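Side-chain contacts in MutT/nudix family protein (Streptococcus pneumoniae, PDB 4HFQ), which hydrolyses the diphosphate linkage of UDP-linked precursors of peptidoglycan biosynthesis, acting as a Nudix-family UDP-X diphosphatase: residues A[10-13]-A[14-17]; A[132-135]-A[136-140]. All coordinates share one frame; numbering follows the deposited sequence.

Contact 1. Residues A[10-13]-A[14-17]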
loop_
_atom_site.group_PDB
_atom_site.type_symbol
_atom_site.label_atom_id
_atom_site.label_comp_id
_atom_site.label_asym_id
_atom_site.label_seq_id
_atom_site.Cartn_x
_atom_site.Cartn_y
_atom_site.Cartn_z
ATOM N N LEU A 10 -2.314 7.670 -13.862
ATOM C CA LEU A 10 -0.902 8.035 -13.852
ATOM C C LEU A 10 -0.121 7.249 -12.794
ATOM O O LEU A 10 0.961 6.701 -13.057
ATOM C CB LEU A 10 -0.745 9.547 -13.648
ATOM C CG LEU A 10 0.663 10.131 -13.539
ATOM C CD1 LEU A 10 1.393 10.046 -14.861
ATOM C CD2 LEU A 10 0.649 11.572 -13.033
ATOM N N GLN A 11 -0.678 7.217 -11.593
ATOM C CA GLN A 11 -0.053 6.554 -10.471
ATOM C C GLN A 11 0.191 5.070 -10.829
ATOM O O GLN A 11 1.285 4.527 -10.603
ATOM C CB GLN A 11 -0.989 6.746 -9.290
ATOM C CG GLN A 11 -0.478 6.271 -7.964
ATOM C CD GLN A 11 -1.643 6.145 -7.004
ATOM O OE1 GLN A 11 -2.406 5.184 -7.059
ATOM N NE2 GLN A 11 -1.804 7.158 -6.126
ATOM N N ARG A 12 -0.791 4.423 -11.430
ATOM C CA ARG A 12 -0.684 3.021 -11.792
ATOM C C ARG A 12 0.347 2.781 -12.903
ATOM O O ARG A 12 1.164 1.845 -12.835
ATOM C CB ARG A 12 -2.062 2.468 -12.182
ATOM C CG ARG A 12 -2.043 1.009 -12.561
ATOM C CD ARG A 12 -1.675 0.102 -11.397
ATOM N NE ARG A 12 -1.571 -1.275 -11.858
ATOM C CZ ARG A 12 -0.719 -2.174 -11.378
ATOM N NH1 ARG A 12 0.104 -1.894 -10.352
ATOM N NH2 ARG A 12 -0.686 -3.377 -11.936
ATOM N N MET A 13 0.332 3.632 -13.927
ATOM C CA MET A 13 1.289 3.463 -15.022
ATOM C C MET A 13 2.725 3.704 -14.589
ATOM O O MET A 13 3.639 2.985 -15.040
ATOM C CB MET A 13 0.918 4.376 -16.180
ATOM C CG MET A 13 -0.360 3.923 -16.847
ATOM S SD MET A 13 -0.692 4.652 -18.454
ATOM C CE MET A 13 -1.026 6.322 -17.937
ATOM N N ILE A 14 2.948 4.643 -13.670
ATOM C CA ILE A 14 4.276 4.810 -13.097
ATOM C C ILE A 14 4.702 3.511 -12.404
ATOM O O ILE A 14 5.815 3.019 -12.606
ATOM C CB ILE A 14 4.333 6.012 -12.121
ATOM C CG1 ILE A 14 4.226 7.334 -12.899
ATOM C CG2 ILE A 14 5.609 5.958 -11.275
ATOM C CD1 ILE A 14 3.855 8.536 -12.053
ATOM N N ALA A 15 3.808 2.926 -11.614
ATOM C CA ALA A 15 4.145 1.710 -10.893
ATOM C C ALA A 15 4.466 0.535 -11.822
ATOM O O ALA A 15 5.440 -0.187 -11.590
ATOM C CB ALA A 15 3.033 1.357 -9.924
ATOM N N ILE A 16 3.683 0.343 -12.885
ATOM C CA ILE A 16 3.928 -0.748 -13.814
ATOM C C ILE A 16 5.260 -0.565 -14.535
ATOM O O ILE A 16 6.056 -1.513 -14.653
ATOM C CB ILE A 16 2.780 -0.894 -14.843
ATOM C CG1 ILE A 16 1.439 -1.219 -14.157
ATOM C CG2 ILE A 16 3.171 -1.983 -15.836
ATOM C CD1 ILE A 16 0.213 -1.033 -15.053
ATOM N N THR A 17 5.497 0.657 -14.997
ATOM C CA THR A 17 6.704 0.975 -15.727
ATOM C C THR A 17 7.952 0.777 -14.860
ATOM O O THR A 17 8.963 0.230 -15.323
ATOM C CB THR A 17 6.596 2.404 -16.286
ATOM O OG1 THR A 17 5.464 2.489 -17.170
ATOM C CG2 THR A 17 7.853 2.763 -17.039
#
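Arg12 and Ile16, one helical turn apart, meet at about a right angle: the long arginine chain passes across the isoleucine, whose CG1 sits over the centre of one guanidinium face, 3.6 Å from Arg12 CZ. A bend at chi2 (65°) turns the arginine chain along the helix, bringing CG and NE against Ile16 CD1. The flat face thus rests on hydrocarbon, while Arg12 NH2 forms salt bridges with Asp35 and Glu101 of the second subunit, two carboxylates that compensate the guanidinium charge.

On another side of the helix, Leu10 and Ile14 cross obliquely, with the branch point Leu10 CG 3.9 Å from the terminal Ile14 CD1. Ile14 CG1 lies beside its own backbone N (chi1 -70°), which carries CD1 back over the preceding turn; Leu44 and Arg37 of helix 27-47 border this pair.

Thr17 behaves differently, folding its hydroxyl back on the backbone. In the conformer described, one of two, Thr17 OG1 donates to Met13 O at 2.8 Å, and Thr17 N reaches the same oxygen at 3.0 Å from the opposite face of the carbonyl plane, so that here two donors grip one acceptor. Regular i to i+4 bonds, such as Ile16 N to Arg12 O at 2.9 Å, complete this buried stretch of alpha helix, packed between helix 27-47 and the second subunit.

Contact 2. Residues A[132-135]-A[136-140]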
loop_
_atom_site.group_PDB
_atom_site.type_symbol
_atom_site.label_atom_id
_atom_site.label_comp_id
_atom_site.label_asym_id
_atom_site.label_seq_id
_atom_site.Cartn_x
_atom_site.Cartn_y
_atom_site.Cartn_z
ATOM N N ASP A 132 -6.918 2.935 2.853
ATOM C CA ASP A 132 -6.327 3.171 1.533
ATOM C C ASP A 132 -6.449 4.659 1.232
ATOM O O ASP A 132 -7.576 5.168 1.058
ATOM C CB ASP A 132 -7.087 2.342 0.489
ATOM C CG ASP A 132 -6.567 2.518 -0.926
ATOM O OD1 ASP A 132 -5.541 3.188 -1.157
ATOM O OD2 ASP A 132 -7.239 1.959 -1.807
ATOM N N THR A 133 -5.322 5.366 1.116
ATOM C CA THR A 133 -5.424 6.808 0.803
ATOM C C THR A 133 -6.044 7.085 -0.550
ATOM O O THR A 133 -6.622 8.157 -0.763
ATOM C CB THR A 133 -4.089 7.556 0.913
ATOM O OG1 THR A 133 -3.141 6.973 0.000
ATOM C CG2 THR A 133 -3.547 7.524 2.325
ATOM N N ASN A 134 -5.977 6.129 -1.467
ATOM C CA ASN A 134 -6.634 6.345 -2.764
ATOM C C ASN A 134 -8.132 6.474 -2.613
ATOM O O ASN A 134 -8.771 7.139 -3.433
ATOM C CB ASN A 134 -6.295 5.237 -3.769
ATOM C CG ASN A 134 -4.999 5.482 -4.502
ATOM O OD1 ASN A 134 -4.149 6.261 -4.094
ATOM N ND2 ASN A 134 -4.819 4.760 -5.611
ATOM N N ARG A 135 -8.692 5.864 -1.568
ATOM C CA ARG A 135 -10.127 5.979 -1.279
ATOM C C ARG A 135 -10.485 7.279 -0.569
ATOM O O ARG A 135 -11.443 7.958 -0.961
ATOM C CB ARG A 135 -10.594 4.775 -0.452
ATOM C CG ARG A 135 -12.050 4.868 0.020
ATOM C CD ARG A 135 -12.496 3.558 0.659
ATOM N NE ARG A 135 -12.522 2.460 -0.302
ATOM C CZ ARG A 135 -13.563 2.162 -1.071
ATOM N NH1 ARG A 135 -14.680 2.874 -0.991
ATOM N NH2 ARG A 135 -13.493 1.164 -1.936
ATOM N N PHE A 136 -9.719 7.638 0.452
ATOM C CA PHE A 136 -10.132 8.719 1.362
ATOM C C PHE A 136 -9.475 10.056 1.109
ATOM O O PHE A 136 -10.026 11.084 1.492
ATOM C CB PHE A 136 -9.870 8.319 2.813
ATOM C CG PHE A 136 -10.804 7.268 3.314
ATOM C CD1 PHE A 136 -12.058 7.620 3.827
ATOM C CD2 PHE A 136 -10.446 5.924 3.268
ATOM C CE1 PHE A 136 -12.926 6.642 4.284
ATOM C CE2 PHE A 136 -11.317 4.951 3.709
ATOM C CZ PHE A 136 -12.558 5.301 4.230
ATOM N N GLN A 137 -8.278 10.063 0.546
ATOM C CA GLN A 137 -7.531 11.287 0.354
ATOM C C GLN A 137 -6.521 11.078 -0.771
ATOM O O GLN A 137 -5.297 11.118 -0.576
ATOM C CB GLN A 137 -6.845 11.709 1.658
ATOM C CG GLN A 137 -5.901 10.666 2.301
ATOM C CD GLN A 137 -6.416 10.056 3.603
ATOM O OE1 GLN A 137 -6.491 8.834 3.743
ATOM N NE2 GLN A 137 -6.735 10.906 4.584
ATOM N N LEU A 138 -7.070 10.914 -1.971
ATOM C CA LEU A 138 -6.260 10.606 -3.127
ATOM C C LEU A 138 -5.123 11.607 -3.292
ATOM O O LEU A 138 -5.299 12.827 -3.128
ATOM C CB LEU A 138 -7.126 10.573 -4.378
ATOM C CG LEU A 138 -6.390 10.238 -5.688
ATOM C CD1 LEU A 138 -5.800 8.834 -5.699
ATOM C CD2 LEU A 138 -7.340 10.421 -6.869
ATOM N N GLN A 139 -3.942 11.091 -3.604
ATOM C CA GLN A 139 -2.743 11.910 -3.751
ATOM C C GLN A 139 -1.738 11.158 -4.632
ATOM O O GLN A 139 -1.971 9.993 -4.995
ATOM C CB GLN A 139 -2.172 12.302 -2.384
ATOM C CG GLN A 139 -1.975 11.102 -1.461
ATOM C CD GLN A 139 -1.676 11.520 -0.047
ATOM O OE1 GLN A 139 -0.546 11.830 0.291
ATOM N NE2 GLN A 139 -2.718 11.535 0.795
ATOM N N SER A 140 -0.624 11.808 -4.963
ATOM C CA SER A 140 0.290 11.244 -5.969
ATOM C C SER A 140 0.766 9.845 -5.583
ATOM O O SER A 140 0.834 8.955 -6.455
ATOM C CB SER A 140 1.459 12.182 -6.232
ATOM O OG SER A 140 2.180 12.464 -5.064
HETATM O O HOH W 1 -3.291 8.198 -2.423
#
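Phe136 lies against its neighbour Arg135, whose side chain can be followed outward from the backbone. Arg135 CB is 3.9 Å from Phe136 CD2, the ring carbon next to CG. With CG anti to the backbone N (chi1 174°), the chain runs out across the phenyl group: CG stands over one face, offset toward the rim, in a CH-pi contact 4.0 Å from the centroid of the Phe136 ring. Arg135 CD continues over Phe136 CE2 at 3.6 Å. Beyond it the chain bends at chi3, and the guanidinium leaves the ring, its plane turned 63° from that of the phenyl; NH2 bonds to a glycerol, while NE has a long, weak ion pair with Asp203. Residues of helix 184-194, among them Leu189, also pack on Phe136.

The helix carrying these residues is short. Asp132 caps its start, OD1 receiving Asn134 N at 3.0 Å from well above the carboxylate plane, and Gln142 also bonds to this oxygen. At the other end Gln137 N donates to Thr133 O at 2.8 Å before the chain turns away. Gln137 CG and OE1 fold back over the methyl of Thr133, OE1 being hydrogen-bonded to Gln186 NE2, and Leu138 CD1 touches the Asn134 amide, 3.5 Å from OD1, while Asn134 ND2 donates to Gln11 OE1. A single water draws the turn together, bound to Thr133 OG1, which also bonds to Tyr143 N, and accepting from Gln139 N at 3.2 Å. Together these contacts make an N-capped single helical turn within the connection between two antiparallel strands, 120-132 and 143-153, of the Nudix sheet.

In the fold
The two contacts come in series along the chain, with centres 15 Å apart. Contact 1 lies in helix 3-23 of the N-terminal helical region, and contact 2 in the connection between strands 120-132 and 143-153 of the Nudix domain. Distant in sequence, they nevertheless meet through Gln11, whose OE1 is 2.8 Å from Asn134 ND2 and whose NE2 is 3.2 Å from Ser140 O, both probable hydrogen bonds. One glutamine amide thus probably ties helix 3-23 to the Nudix domain. Both contacts also touch the second subunit, placing this junction between regions of one chain at the dimer interface as well.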